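PDB 4L9P: CaaX farnesyltransferase beta subunit Ram1 from Aspergillus fumigatus, which probably transfers, together with its alpha subunit, a farnesyl group from farnesyl diphosphate to a cysteine near the C-terminus of proteins, using a zinc ion. Local coordinates for residues L325-V330 and D384-L389; K362-C367 and T407-S412; S453-K458 and S463-K468. One frame throughout, in Å; residues are numbered along the deposited sequence. Where two conformers were deposited one is given.

Interaction 1: residues L325-V330 and D384-L389; sequences LGRPEV and DGTQPL
Glu329 and Thr386 meet with their side chains crossing at about a right angle, and a single carboxylate oxygen accepts from both the hydroxyl and the backbone N-H of the threonine. Thr386 OG1 donates to Glu329 OE2 at 2.8 Å, meeting the syn lone pair of that oxygen, on the side of OE1. A second, weak bond runs from Thr386 N to the same Glu329 OE2 at 3.1 Å, its N-H...O angle only 139°. The glutamate reaches these donors by folding back: CG lies between the backbone N and the carbonyl carbon (chi1 66°), and the chain bends again at chi2 (-88°). The fold brings its methylenes and carboxylate against the bare CA of Gly385, with Glu329 CD 3.5 Å from Gly385 CA. Glycine suits this place, just after helix 375-384, because at the backbone angles Gly385 adopts, with positive phi, a side chain would be jammed against the preceding carbonyl oxygen. The contact thus ties two helix junctions of the alpha-alpha toroid: the turn into helix 328-335, where Arg327 holds the N-cap position, and the loop leaving helix 375-384. Arg327 approaches the threonine from another direction. Its chain, extended from CG to NE, also crosses Thr386 at about a right angle and carries the guanidinium past it, so that Thr386 CG2 lies 3.9 Å above the centre of one guanidinium face. Threonine serves both neighbours, offering a hydroxyl to the acid and a methyl to the flat cation. Farther along, Gln387 NE2 donates to Gly385 O at 2.9 Å from above the carbonyl plane.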
loop_
_atom_site.group_PDB
_atom_site.type_symbol
_atom_site.label_atom_id
_atom_site.label_comp_id
_atom_site.label_asym_id
_atom_site.label_seq_id
_atom_site.Cartn_x
_atom_site.Cartn_y
_atom_site.Cartn_z
ATOM N N LEU B 325 7.912 15.815 2.267
ATOM C CA LEU B 325 8.598 16.492 3.365
ATOM C C LEU B 325 9.914 17.161 2.997
ATOM O O LEU B 325 10.442 17.959 3.781
ATOM C CB LEU B 325 8.849 15.530 4.544
ATOM C CG LEU B 325 7.583 14.778 4.970
ATOM C CD1 LEU B 325 7.935 13.786 6.106
ATOM C CD2 LEU B 325 6.462 15.727 5.388
ATOM N N GLY B 326 10.479 16.802 1.854
ATOM C CA GLY B 326 11.748 17.408 1.423
ATOM C C GLY B 326 12.215 16.669 0.190
ATOM O O GLY B 326 11.430 15.904 -0.412
ATOM N N ARG B 327 13.463 16.930 -0.222
ATOM C CA ARG B 327 13.972 16.297 -1.441
ATOM C C ARG B 327 14.164 14.811 -1.196
ATOM O O ARG B 327 14.611 14.400 -0.129
ATOM C CB ARG B 327 15.313 16.933 -1.786
ATOM C CG ARG B 327 15.137 18.375 -2.216
ATOM C CD ARG B 327 16.454 18.984 -2.601
ATOM N NE ARG B 327 16.249 20.242 -3.341
ATOM C CZ ARG B 327 17.166 20.839 -4.128
ATOM N NH1 ARG B 327 18.400 20.344 -4.279
ATOM N NH2 ARG B 327 16.872 21.978 -4.756
ATOM N N PRO B 328 13.857 13.965 -2.197
ATOM C CA PRO B 328 13.977 12.508 -2.011
ATOM C C PRO B 328 15.355 12.046 -1.545
ATOM O O PRO B 328 15.493 11.210 -0.649
ATOM C CB PRO B 328 13.661 11.963 -3.392
ATOM C CG PRO B 328 12.714 12.982 -3.982
ATOM C CD PRO B 328 13.269 14.331 -3.490
ATOM N N GLU B 329 16.422 12.661 -2.083
ATOM C CA GLU B 329 17.772 12.213 -1.730
ATOM C C GLU B 329 18.195 12.678 -0.323
ATOM O O GLU B 329 19.235 12.249 0.187
ATOM C CB GLU B 329 18.785 12.751 -2.791
ATOM C CG GLU B 329 18.926 14.293 -2.781
ATOM C CD GLU B 329 17.941 15.080 -3.659
ATOM O OE1 GLU B 329 16.814 14.592 -3.960
ATOM O OE2 GLU B 329 18.283 16.257 -4.042
ATOM N N VAL B 330 17.385 13.545 0.288
ATOM C CA VAL B 330 17.619 13.912 1.690
ATOM C C VAL B 330 16.756 13.055 2.579
ATOM O O VAL B 330 17.253 12.376 3.490
ATOM C CB VAL B 330 17.319 15.418 1.940
ATOM C CG1 VAL B 330 17.411 15.777 3.439
ATOM C CG2 VAL B 330 18.313 16.271 1.092
ATOM N N ASP B 384 19.498 9.343 -7.308
ATOM C CA ASP B 384 20.060 10.270 -8.318
ATOM C C ASP B 384 20.221 11.691 -7.822
ATOM O O ASP B 384 21.129 12.428 -8.264
ATOM C CB ASP B 384 19.104 10.368 -9.506
ATOM C CG ASP B 384 19.100 9.133 -10.356
ATOM O OD1 ASP B 384 20.051 8.307 -10.259
ATOM O OD2 ASP B 384 18.112 8.983 -11.112
ATOM N N GLY B 385 19.361 12.108 -6.913
ATOM C CA GLY B 385 19.289 13.495 -6.506
ATOM C C GLY B 385 18.531 14.370 -7.482
ATOM O O GLY B 385 18.133 13.940 -8.592
ATOM N N THR B 386 18.365 15.617 -7.071
ATOM C CA THR B 386 17.577 16.576 -7.788
ATOM C C THR B 386 18.308 16.979 -9.072
ATOM O O THR B 386 19.526 17.200 -9.065
ATOM C CB THR B 386 17.309 17.774 -6.831
ATOM O OG1 THR B 386 16.359 17.341 -5.834
ATOM C CG2 THR B 386 16.709 18.914 -7.557
ATOM N N GLN B 387 17.571 17.020 -10.182
ATOM C CA GLN B 387 18.155 17.398 -11.480
ATOM C C GLN B 387 18.093 18.890 -11.666
ATOM O O GLN B 387 17.048 19.492 -11.589
ATOM C CB GLN B 387 17.455 16.651 -12.624
ATOM C CG GLN B 387 17.322 15.133 -12.336
ATOM C CD GLN B 387 18.640 14.392 -12.439
ATOM O OE1 GLN B 387 19.232 14.362 -13.520
ATOM N NE2 GLN B 387 19.117 13.781 -11.305
ATOM N N PRO B 388 19.239 19.524 -11.909
ATOM C CA PRO B 388 19.130 20.981 -12.067
ATOM C C PRO B 388 18.604 21.336 -13.476
ATOM O O PRO B 388 19.020 20.700 -14.457
ATOM C CB PRO B 388 20.576 21.448 -11.885
ATOM C CG PRO B 388 21.404 20.263 -12.396
ATOM C CD PRO B 388 20.632 19.033 -11.923
ATOM N N LEU B 389 17.693 22.300 -13.586
ATOM C CA LEU B 389 17.301 22.722 -14.928
ATOM C C LEU B 389 18.481 23.358 -15.687
ATOM O O LEU B 389 18.630 23.122 -16.886
ATOM C CB LEU B 389 16.078 23.646 -14.911
ATOM C CG LEU B 389 14.739 23.002 -14.561
ATOM C CD1 LEU B 389 13.608 23.863 -15.158
ATOM C CD2 LEU B 389 14.657 21.568 -15.042
#

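Interaction 2: residues K362-C367 and T407-S412; sequences KLVDGC and TRYILS. With ZN (zinc ion), chain J; FII ([(3,7,11-trimethyl-dodeca-2,6,10-trienyloxycarbamoyl)-methyl]-phosphonic acid), chain Q.
Tyr409 reaches from helix 403-413 to the Val364 side chain and the Gly366 backbone, in the loop that supplies two zinc ligands of this alpha-alpha toroid active site. With CG anti to the backbone N (chi1 -172°), its side chain leaves the helix on the loop side and the ring presents an edge: Gly366 N lies in the ring plane, 3.5 Å from Tyr409 CE2. Beside it, the branched Val364 puts CG2 3.7 Å from Tyr409 CZ, an oblique apolar contact. Tyrosine combines a broad apolar ring for this buried place with a hydroxyl that is satisfied beyond the two segments, by a hydrogen bond to Asp423 O. Asp423 also shares backbone hydrogen bonding with Gly366, so the ring and the loop lean on the same residue.

At the other end of the loop Lys362 NZ donates to the phosphonate oxygen O50 of the farnesyl analogue FII at 2.7 Å. The zinc ion is held by Asp365, Cys367, His433 and the bound peptide; Asp365 points away from the helix and grips the metal unevenly, OD2 at 2.0 Å and OD1 at 2.6 Å, while Asp365 OD1 also accepts a nearly straight capping bond (173°) from Cys367 N.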
loop_
_atom_site.group_PDB
_atom_site.type_symbol
_atom_site.label_atom_id
_atom_site.label_comp_id
_atom_site.label_asym_id
_atom_site.label_seq_id
_atom_site.Cartn_x
_atom_site.Cartn_y
_atom_site.Cartn_z
ATOM N N LYS B 362 3.526 -13.839 -1.849
ATOM C CA LYS B 362 2.150 -13.734 -2.336
ATOM C C LYS B 362 2.164 -13.491 -3.849
ATOM O O LYS B 362 3.235 -13.665 -4.475
ATOM C CB LYS B 362 1.348 -12.682 -1.539
ATOM C CG LYS B 362 1.200 -13.114 -0.051
ATOM C CD LYS B 362 -0.047 -12.592 0.566
ATOM C CE LYS B 362 -1.227 -13.436 0.123
ATOM N NZ LYS B 362 -2.554 -12.814 0.431
ATOM N N LEU B 363 1.026 -13.173 -4.432
ATOM C CA LEU B 363 0.917 -13.277 -5.903
ATOM C C LEU B 363 1.004 -11.906 -6.550
ATOM O O LEU B 363 0.645 -10.873 -5.979
ATOM C CB LEU B 363 -0.454 -13.863 -6.247
ATOM C CG LEU B 363 -0.754 -15.258 -5.667
ATOM C CD1 LEU B 363 -2.179 -15.675 -6.026
ATOM C CD2 LEU B 363 0.254 -16.278 -6.173
ATOM N N VAL B 364 1.375 -11.944 -7.825
ATOM C CA VAL B 364 1.281 -10.697 -8.614
ATOM C C VAL B 364 -0.147 -10.157 -8.705
ATOM O O VAL B 364 -1.128 -10.903 -8.594
ATOM C CB VAL B 364 1.864 -10.883 -10.031
ATOM C CG1 VAL B 364 3.363 -11.218 -9.946
ATOM C CG2 VAL B 364 1.056 -11.900 -10.848
ATOM N N ASP B 365 -0.272 -8.845 -8.933
ATOM C CA ASP B 365 -1.577 -8.212 -9.102
ATOM C C ASP B 365 -1.350 -6.887 -9.815
ATOM O O ASP B 365 -0.443 -6.114 -9.469
ATOM C CB ASP B 365 -2.175 -7.997 -7.656
ATOM C CG ASP B 365 -3.416 -7.213 -7.617
ATOM O OD1 ASP B 365 -3.842 -6.543 -8.590
ATOM O OD2 ASP B 365 -4.088 -7.245 -6.571
ATOM N N GLY B 366 -2.136 -6.695 -10.862
ATOM C CA GLY B 366 -1.995 -5.485 -11.675
ATOM C C GLY B 366 -2.119 -4.188 -10.890
ATOM O O GLY B 366 -1.580 -3.160 -11.358
ATOM N N CYS B 367 -2.805 -4.139 -9.724
ATOM C CA CYS B 367 -2.862 -2.812 -9.073
ATOM C C CYS B 367 -1.498 -2.393 -8.476
ATOM O O CYS B 367 -1.246 -1.187 -8.303
ATOM C CB CYS B 367 -3.994 -2.718 -8.003
ATOM S SG CYS B 367 -3.708 -3.855 -6.521
ATOM N N THR B 407 5.206 -4.253 -18.394
ATOM C CA THR B 407 4.390 -3.930 -19.541
ATOM C C THR B 407 3.722 -5.191 -20.131
ATOM O O THR B 407 2.530 -5.175 -20.485
ATOM C CB THR B 407 5.248 -3.281 -20.618
ATOM O OG1 THR B 407 5.772 -2.064 -20.083
ATOM C CG2 THR B 407 4.373 -2.896 -21.810
ATOM N N ARG B 408 4.484 -6.283 -20.208
ATOM C CA ARG B 408 3.883 -7.552 -20.629
ATOM C C ARG B 408 2.762 -7.963 -19.693
ATOM O O ARG B 408 1.711 -8.414 -20.138
ATOM C CB ARG B 408 4.916 -8.677 -20.708
ATOM C CG ARG B 408 5.953 -8.419 -21.824
ATOM C CD ARG B 408 6.898 -9.662 -21.932
ATOM N NE ARG B 408 7.869 -9.428 -23.034
ATOM C CZ ARG B 408 7.589 -9.577 -24.328
ATOM N NH1 ARG B 408 6.412 -10.072 -24.712
ATOM N NH2 ARG B 408 8.529 -9.225 -25.221
ATOM N N TYR B 409 2.991 -7.893 -18.352
ATOM C CA TYR B 409 1.933 -8.322 -17.491
ATOM C C TYR B 409 0.680 -7.491 -17.671
ATOM O O TYR B 409 -0.408 -8.020 -17.775
ATOM C CB TYR B 409 2.420 -8.193 -16.040
ATOM C CG TYR B 409 1.421 -8.817 -15.039
ATOM C CD1 TYR B 409 1.055 -10.186 -15.131
ATOM C CD2 TYR B 409 0.703 -7.967 -14.159
ATOM C CE1 TYR B 409 0.079 -10.707 -14.319
ATOM C CE2 TYR B 409 -0.269 -8.500 -13.280
ATOM C CZ TYR B 409 -0.618 -9.840 -13.428
ATOM O OH TYR B 409 -1.615 -10.378 -12.649
ATOM N N ILE B 410 0.811 -6.172 -17.755
ATOM C CA ILE B 410 -0.397 -5.354 -17.897
ATOM C C ILE B 410 -1.091 -5.584 -19.233
ATOM O O ILE B 410 -2.307 -5.867 -19.264
ATOM C CB ILE B 410 -0.006 -3.862 -17.770
ATOM C CG1 ILE B 410 0.499 -3.541 -16.327
ATOM C CG2 ILE B 410 -1.216 -2.949 -18.141
ATOM C CD1 ILE B 410 1.185 -2.199 -16.227
ATOM N N LEU B 411 -0.337 -5.507 -20.334
ATOM C CA LEU B 411 -1.003 -5.577 -21.646
ATOM C C LEU B 411 -1.379 -6.994 -22.045
ATOM O O LEU B 411 -2.457 -7.178 -22.694
ATOM C CB LEU B 411 -0.131 -4.929 -22.736
ATOM C CG LEU B 411 0.035 -3.426 -22.555
ATOM C CD1 LEU B 411 1.016 -2.856 -23.671
ATOM C CD2 LEU B 411 -1.328 -2.690 -22.613
ATOM N N SER B 412 -0.529 -7.979 -21.737
ATOM C CA SER B 412 -0.828 -9.371 -22.140
ATOM C C SER B 412 -1.775 -10.057 -21.178
ATOM O O SER B 412 -2.586 -10.907 -21.612
ATOM C CB SER B 412 0.432 -10.230 -22.274
ATOM O OG SER B 412 1.313 -9.716 -23.277
HETATM ZN ZN ZN J . -5.277 -5.608 -6.674
HETATM C C1 FII Q . -3.854 5.581 -0.640
HETATM C C2 FII Q . -4.338 4.223 -0.207
HETATM C C6 FII Q . -5.653 4.199 0.451
HETATM C C10 FII Q . -3.347 3.138 -0.105
HETATM C C11 FII Q . -3.672 1.735 0.407
HETATM C C12 FII Q . -3.859 0.820 -0.839
HETATM C C15 FII Q . -3.744 -0.686 -0.625
HETATM C C18 FII Q . -3.922 -1.626 -1.811
HETATM C C22 FII Q . -3.914 -1.150 0.787
HETATM C C23 FII Q . -3.431 -2.568 1.046
HETATM C C24 FII Q . -3.854 -3.063 2.377
HETATM C C27 FII Q . -3.775 -4.555 2.435
HETATM C C30 FII Q . -2.439 -5.108 2.899
HETATM C C34 FII Q . -5.065 -5.234 2.699
HETATM C C35 FII Q . -5.154 -6.700 3.069
HETATM O O36 FII Q . -5.795 -7.443 2.049
HETATM N N42 FII Q . -5.242 -7.344 0.801
HETATM C C43 FII Q . -4.447 -8.454 0.479
HETATM O O44 FII Q . -4.211 -9.406 1.238
HETATM C C45 FII Q . -3.897 -8.395 -0.939
HETATM P P46 FII Q . -2.214 -9.182 -1.132
HETATM O O49 FII Q . -1.390 -8.660 -0.016
HETATM O O50 FII Q . -2.398 -10.667 -1.166
HETATM O O51 FII Q . -1.768 -8.632 -2.504
#

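Interaction 3: residues S453-K458 and S463-K468; sequences SSVSSK and SAFSWK
The excursion between the two strands of the small antiparallel sheet, 446-449 and 468-471, doubles back on itself here, and two consecutive ST turns shape its outgoing limb. Ser454 OG accepts from Ser456 N at 3.0 Å and is itself hydrogen-bonded to Ser462 O; Ser456 OG accepts in turn from Lys458 N. Serine suits both positions, since its short side chain can fold back to catch the N-H two residues on. The limbs are joined by a bond from Val455 N to Phe465 O, 3.0 Å long and nearly straight at the hydrogen (167°), although the donor stands above the carbonyl plane. Around it the limbs pack closely enough for CA-H...O contacts, with Ser466 CA 3.4 Å from Ser453 O. Phe465 CB touches two side chains from different directions: Val455 CG2 lies 3.7 Å from Phe465 CB, and Ser454 OG approaches the same carbon. The valine crosses the phenylalanine at about a right angle, and Ser456 CB adds an oblique contact to the ring. Lys468, its chain bent at chi4 (-57°), turns NZ back to Ser453 O in a weak bond of 3.4 Å. A water also spans the two residues, accepting from Lys468 NZ and bonded to Ser453 OG at 2.6 Å. On the returning limb Ser466 N donates to Ser463 O. Helix 502-513 borders one side, where Glu513 and Arg509 bond to Ser456 OG and Phe465 meets Arg509; Trp467 instead reaches Pro328 of helix 328-335 and packs on Leu378 and Ala381 of helix 375-384.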
loop_
_atom_site.group_PDB
_atom_site.type_symbol
_atom_site.label_atom_id
_atom_site.label_comp_id
_atom_site.label_asym_id
_atom_site.label_seq_id
_atom_site.Cartn_x
_atom_site.Cartn_y
_atom_site.Cartn_z
ATOM N N SER B 453 13.417 23.340 -9.778
ATOM C CA SER B 453 12.410 24.291 -10.229
ATOM C C SER B 453 11.016 23.901 -9.808
ATOM O O SER B 453 10.466 22.941 -10.323
ATOM C CB SER B 453 12.480 24.396 -11.758
ATOM O OG SER B 453 11.636 25.449 -12.193
ATOM N N SER B 454 10.461 24.624 -8.846
ATOM C CA SER B 454 9.167 24.246 -8.307
ATOM C C SER B 454 8.059 25.146 -8.726
ATOM O O SER B 454 8.287 26.332 -8.877
ATOM C CB SER B 454 9.249 24.161 -6.770
ATOM O OG SER B 454 7.988 23.786 -6.211
ATOM N N VAL B 455 6.863 24.614 -8.958
ATOM C CA VAL B 455 5.711 25.486 -9.195
ATOM C C VAL B 455 5.202 26.121 -7.907
ATOM O O VAL B 455 4.457 27.095 -7.957
ATOM C CB VAL B 455 4.523 24.820 -9.943
ATOM C CG1 VAL B 455 4.957 24.244 -11.280
ATOM C CG2 VAL B 455 3.873 23.776 -9.112
ATOM N N SER B 456 5.608 25.596 -6.752
ATOM C CA SER B 456 5.209 26.223 -5.493
ATOM C C SER B 456 6.058 27.433 -5.192
ATOM O O SER B 456 7.281 27.435 -5.454
ATOM C CB SER B 456 5.307 25.248 -4.312
ATOM O OG SER B 456 5.018 25.907 -3.063
ATOM N N SER B 457 5.397 28.456 -4.649
ATOM C CA SER B 457 6.066 29.657 -4.185
ATOM C C SER B 457 6.639 29.498 -2.777
ATOM O O SER B 457 7.447 30.323 -2.338
ATOM C CB SER B 457 5.106 30.840 -4.244
ATOM O OG SER B 457 4.745 31.090 -5.591
ATOM N N LYS B 458 6.250 28.432 -2.078
ATOM C CA LYS B 458 6.619 28.240 -0.670
ATOM C C LYS B 458 7.613 27.089 -0.479
ATOM O O LYS B 458 7.767 26.220 -1.365
ATOM C CB LYS B 458 5.340 27.966 0.167
ATOM C CG LYS B 458 4.258 29.010 -0.068
ATOM C CD LYS B 458 2.968 28.684 0.661
ATOM C CE LYS B 458 1.960 29.843 0.518
ATOM N NZ LYS B 458 0.838 29.806 1.511
ATOM N N SER B 463 9.876 20.476 -3.090
ATOM C CA SER B 463 10.362 19.412 -3.943
ATOM C C SER B 463 9.199 18.652 -4.588
ATOM O O SER B 463 9.248 18.267 -5.762
ATOM C CB SER B 463 11.240 18.486 -3.099
ATOM O OG SER B 463 11.703 17.393 -3.875
ATOM N N ALA B 464 8.129 18.449 -3.830
ATOM C CA ALA B 464 6.971 17.704 -4.366
ATOM C C ALA B 464 6.381 18.371 -5.575
ATOM O O ALA B 464 5.793 17.702 -6.408
ATOM C CB ALA B 464 5.863 17.567 -3.299
ATOM N N PHE B 465 6.531 19.695 -5.657
ATOM C CA PHE B 465 6.020 20.453 -6.811
ATOM C C PHE B 465 7.095 20.737 -7.859
ATOM O O PHE B 465 6.898 21.612 -8.735
ATOM C CB PHE B 465 5.249 21.704 -6.362
ATOM C CG PHE B 465 3.964 21.351 -5.618
ATOM C CD1 PHE B 465 2.850 20.906 -6.338
ATOM C CD2 PHE B 465 3.884 21.387 -4.226
ATOM C CE1 PHE B 465 1.675 20.507 -5.683
ATOM C CE2 PHE B 465 2.681 20.971 -3.563
ATOM C CZ PHE B 465 1.607 20.549 -4.298
ATOM N N SER B 466 8.209 20.023 -7.767
ATOM C CA SER B 466 9.336 20.202 -8.684
ATOM C C SER B 466 9.439 19.040 -9.666
ATOM O O SER B 466 10.314 19.041 -10.537
ATOM C CB SER B 466 10.630 20.329 -7.884
ATOM O OG SER B 466 11.096 19.051 -7.472
ATOM N N TRP B 467 8.588 18.000 -9.550
ATOM C CA TRP B 467 8.695 16.829 -10.425
ATOM C C TRP B 467 8.328 17.169 -11.859
ATOM O O TRP B 467 7.336 17.857 -12.121
ATOM C CB TRP B 467 7.738 15.732 -9.877
ATOM C CG TRP B 467 8.272 15.059 -8.650
ATOM C CD1 TRP B 467 8.228 15.535 -7.344
ATOM C CD2 TRP B 467 9.031 13.843 -8.616
ATOM N NE1 TRP B 467 8.869 14.630 -6.506
ATOM C CE2 TRP B 467 9.376 13.599 -7.243
ATOM C CE3 TRP B 467 9.402 12.901 -9.594
ATOM C CZ2 TRP B 467 10.051 12.448 -6.836
ATOM C CZ3 TRP B 467 10.130 11.781 -9.195
ATOM C CH2 TRP B 467 10.463 11.580 -7.836
ATOM N N LYS B 468 9.168 16.676 -12.770
ATOM C CA LYS B 468 9.010 16.884 -14.211
ATOM C C LYS B 468 9.112 15.552 -14.905
ATOM O O LYS B 468 9.424 14.529 -14.275
ATOM C CB LYS B 468 10.064 17.896 -14.735
ATOM C CG LYS B 468 9.795 19.270 -14.064
ATOM C CD LYS B 468 10.336 20.416 -14.779
ATOM C CE LYS B 468 10.366 21.696 -13.913
ATOM N NZ LYS B 468 9.079 22.202 -13.313
HETATM O O HOH W 1 9.285 24.936 -13.054
#

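Overall arrangement
Interaction 2 is the buried one, built on an aromatic edge and a valine methyl beside the zinc and farnesyl-analogue sites; interactions 1 and 3 are only partly buried and lie away from those sites. Interactions 1 and 3 are neighbours: Ser463 packs on Pro328 and Leu389 on Ser453; helices 328-335 and 375-384, whose ends interaction 1 joins, are also touched by Trp467 of interaction 3. Interaction 2 stands about 30 Å from interaction 1 and 32 Å from interaction 3, centre to centre. A carboxylate and a guanidinium gather on one threonine in interaction 1, whereas interaction 3 joins its limbs by a backbone bond, apolar packing of Phe465 against Val455, and a lysine-water link to Ser453.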